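Local coordinates for protein aspartokinase (Synechocystis, PDB 3L76) that probably phosphorylates the beta-carboxylate of aspartate with ATP, at the head of lysine and threonine synthesis, and binds lysine and threonine at its ACT domains, at residues I558-T563 / S569-Q574. Numbering follows the deposited sequence.
Sequences IEMIAT and SCVVPQ. With THR (threonine), chain C; LYS (lysine), chain E.
Strands 560-563 and 567-573 form an antiparallel beta hairpin in an ACT domain, where a classic beta bulge sets E559 and M560 against V571. At the bulge, E559 N donates to V571 O (2.9 Å) and V571 N to M560 O (2.8 Å). Further along, A562 and S569 exchange two bonds. A562 N donates to S569 O (3.0 Å) and S569 N to A562 O. The M560 and V571 side chains run alongside each other on one face, and the bend at chi3 of M560 (-65°) brings its CE to 3.7 Å from V571 CG2. C570 points to the opposite face from V571. Its SG meets I558 CG2 at 3.9 Å, and F548 of helix 543-552 touches both side chains. The backbone of I558 grips bound threonine twice: its N donates to the ligand O (3.0 Å), and its O accepts from the ligand N. Cutting I558 back to an alanine is likely to leave C570 SG without its CG2 neighbour and to thin the packing on F548. I558, just before bulge residue E559, thus holds the threonine through main-chain atoms. These two bonds do not draw on its side chain, which packs on C570 and F548 instead.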
loop_
_atom_site.group_PDB
_atom_site.type_symbol
_atom_site.label_atom_id
_atom_site.label_comp_id
_atom_site.label_asym_id
_atom_site.label_seq_id
_atom_site.Cartn_x
_atom_site.Cartn_y
_atom_site.Cartn_z
ATOM N N ILE A 558 32.693 -29.490 -31.079
ATOM C CA ILE A 558 31.545 -29.670 -30.209
ATOM C C ILE A 558 31.942 -30.481 -28.986
ATOM O O ILE A 558 32.252 -31.667 -29.094
ATOM C CB ILE A 558 30.385 -30.352 -30.947
ATOM C CG1 ILE A 558 30.007 -29.551 -32.197
ATOM C CG2 ILE A 558 29.190 -30.520 -30.011
ATOM C CD1 ILE A 558 28.997 -30.241 -33.075
ATOM N N GLU A 559 31.938 -29.836 -27.822
ATOM C CA GLU A 559 32.411 -30.474 -26.599
ATOM C C GLU A 559 31.357 -31.387 -25.982
ATOM O O GLU A 559 31.659 -32.486 -25.533
ATOM C CB GLU A 559 32.864 -29.423 -25.578
ATOM C CG GLU A 559 33.895 -28.422 -26.097
ATOM C CD GLU A 559 34.565 -27.633 -24.978
ATOM O OE1 GLU A 559 34.623 -28.148 -23.840
ATOM O OE2 GLU A 559 35.041 -26.503 -25.232
ATOM N N MET A 560 30.120 -30.913 -25.942
ATOM C CA MET A 560 29.027 -31.695 -25.391
ATOM C C MET A 560 27.766 -31.429 -26.187
ATOM O O MET A 560 27.616 -30.373 -26.785
ATOM C CB MET A 560 28.815 -31.359 -23.912
ATOM C CG MET A 560 30.037 -31.571 -23.030
ATOM S SD MET A 560 29.675 -31.776 -21.265
ATOM C CE MET A 560 29.009 -30.167 -20.861
ATOM N N ILE A 561 26.858 -32.397 -26.206
ATOM C CA ILE A 561 25.555 -32.219 -26.837
ATOM C C ILE A 561 24.483 -32.715 -25.885
ATOM O O ILE A 561 24.667 -33.735 -25.215
ATOM C CB ILE A 561 25.428 -33.018 -28.144
ATOM C CG1 ILE A 561 26.572 -32.701 -29.101
ATOM C CG2 ILE A 561 24.087 -32.763 -28.800
ATOM C CD1 ILE A 561 26.721 -33.725 -30.202
ATOM N N ALA A 562 23.373 -31.981 -25.826
ATOM C CA ALA A 562 22.207 -32.373 -25.025
ATOM C C ALA A 562 20.899 -31.954 -25.691
ATOM O O ALA A 562 20.821 -30.944 -26.384
ATOM C CB ALA A 562 22.291 -31.817 -23.604
ATOM N N THR A 563 19.854 -32.721 -25.454
ATOM C CA THR A 563 18.689 -32.604 -26.305
ATOM C C THR A 563 17.355 -32.681 -25.538
ATOM O O THR A 563 17.289 -33.205 -24.426
ATOM C CB THR A 563 18.794 -33.682 -27.409
ATOM O OG1 THR A 563 18.781 -33.072 -28.703
ATOM C CG2 THR A 563 17.726 -34.707 -27.283
ATOM N N SER A 569 21.157 -28.373 -27.735
ATOM C CA SER A 569 22.245 -27.547 -27.217
ATOM C C SER A 569 23.625 -28.180 -27.495
ATOM O O SER A 569 23.836 -29.379 -27.276
ATOM C CB SER A 569 22.090 -27.346 -25.707
ATOM O OG SER A 569 20.951 -26.596 -25.396
ATOM N N CYS A 570 24.562 -27.366 -27.962
ATOM C CA CYS A 570 25.960 -27.790 -28.077
ATOM C C CYS A 570 26.818 -26.944 -27.171
ATOM O O CYS A 570 26.741 -25.712 -27.215
ATOM C CB CYS A 570 26.478 -27.619 -29.504
ATOM S SG CYS A 570 25.777 -28.753 -30.673
ATOM N N VAL A 571 27.634 -27.595 -26.349
ATOM C CA VAL A 571 28.652 -26.874 -25.599
ATOM C C VAL A 571 29.875 -26.714 -26.481
ATOM O O VAL A 571 30.231 -27.596 -27.254
ATOM C CB VAL A 571 29.040 -27.564 -24.293
ATOM C CG1 VAL A 571 30.117 -26.759 -23.578
ATOM C CG2 VAL A 571 27.843 -27.690 -23.420
ATOM N N VAL A 572 30.521 -25.573 -26.348
ATOM C CA VAL A 572 31.446 -25.109 -27.359
ATOM C C VAL A 572 32.469 -24.207 -26.670
ATOM O O VAL A 572 32.244 -23.739 -25.544
ATOM C CB VAL A 572 30.638 -24.356 -28.444
ATOM C CG1 VAL A 572 30.945 -22.862 -28.455
ATOM C CG2 VAL A 572 30.818 -24.994 -29.787
ATOM N N PRO A 573 33.620 -23.992 -27.308
ATOM C CA PRO A 573 34.626 -23.145 -26.656
ATOM C C PRO A 573 34.137 -21.702 -26.525
ATOM O O PRO A 573 33.593 -21.159 -27.475
ATOM C CB PRO A 573 35.825 -23.235 -27.604
ATOM C CG PRO A 573 35.617 -24.517 -28.346
ATOM C CD PRO A 573 34.138 -24.655 -28.513
ATOM N N GLN A 574 34.335 -21.097 -25.360
ATOM C CA GLN A 574 33.834 -19.752 -25.094
ATOM C C GLN A 574 34.229 -18.713 -26.137
ATOM O O GLN A 574 33.417 -17.880 -26.521
ATOM C CB GLN A 574 34.247 -19.276 -23.694
ATOM C CG GLN A 574 33.922 -17.811 -23.432
ATOM C CD GLN A 574 33.639 -17.513 -21.976
ATOM O OE1 GLN A 574 32.492 -17.322 -21.592
ATOM N NE2 GLN A 574 34.679 -17.466 -21.160
HETATM N N THR C . 33.959 -33.050 -31.202
HETATM C CA THR C . 33.268 -33.780 -32.273
HETATM C C THR C . 32.657 -32.838 -33.305
HETATM O O THR C . 32.722 -31.606 -33.147
HETATM C CB THR C . 32.192 -34.736 -31.722
HETATM O OG1 THR C . 31.183 -33.985 -31.025
HETATM C CG2 THR C . 32.828 -35.722 -30.752
HETATM O OXT THR C . 32.121 -33.300 -34.320
HETATM N N LYS E . 14.509 -35.223 -34.787
HETATM C CA LYS E . 15.521 -34.296 -35.274
HETATM C C LYS E . 16.530 -35.040 -36.158
HETATM O O LYS E . 16.460 -36.269 -36.314
HETATM C CB LYS E . 16.221 -33.576 -34.113
HETATM C CG LYS E . 16.856 -34.503 -33.053
HETATM C CD LYS E . 17.532 -33.686 -31.932
HETATM C CE LYS E . 16.512 -33.101 -30.958
HETATM N NZ LYS E . 15.616 -34.182 -30.412
HETATM O OXT LYS E . 17.420 -34.429 -36.756
#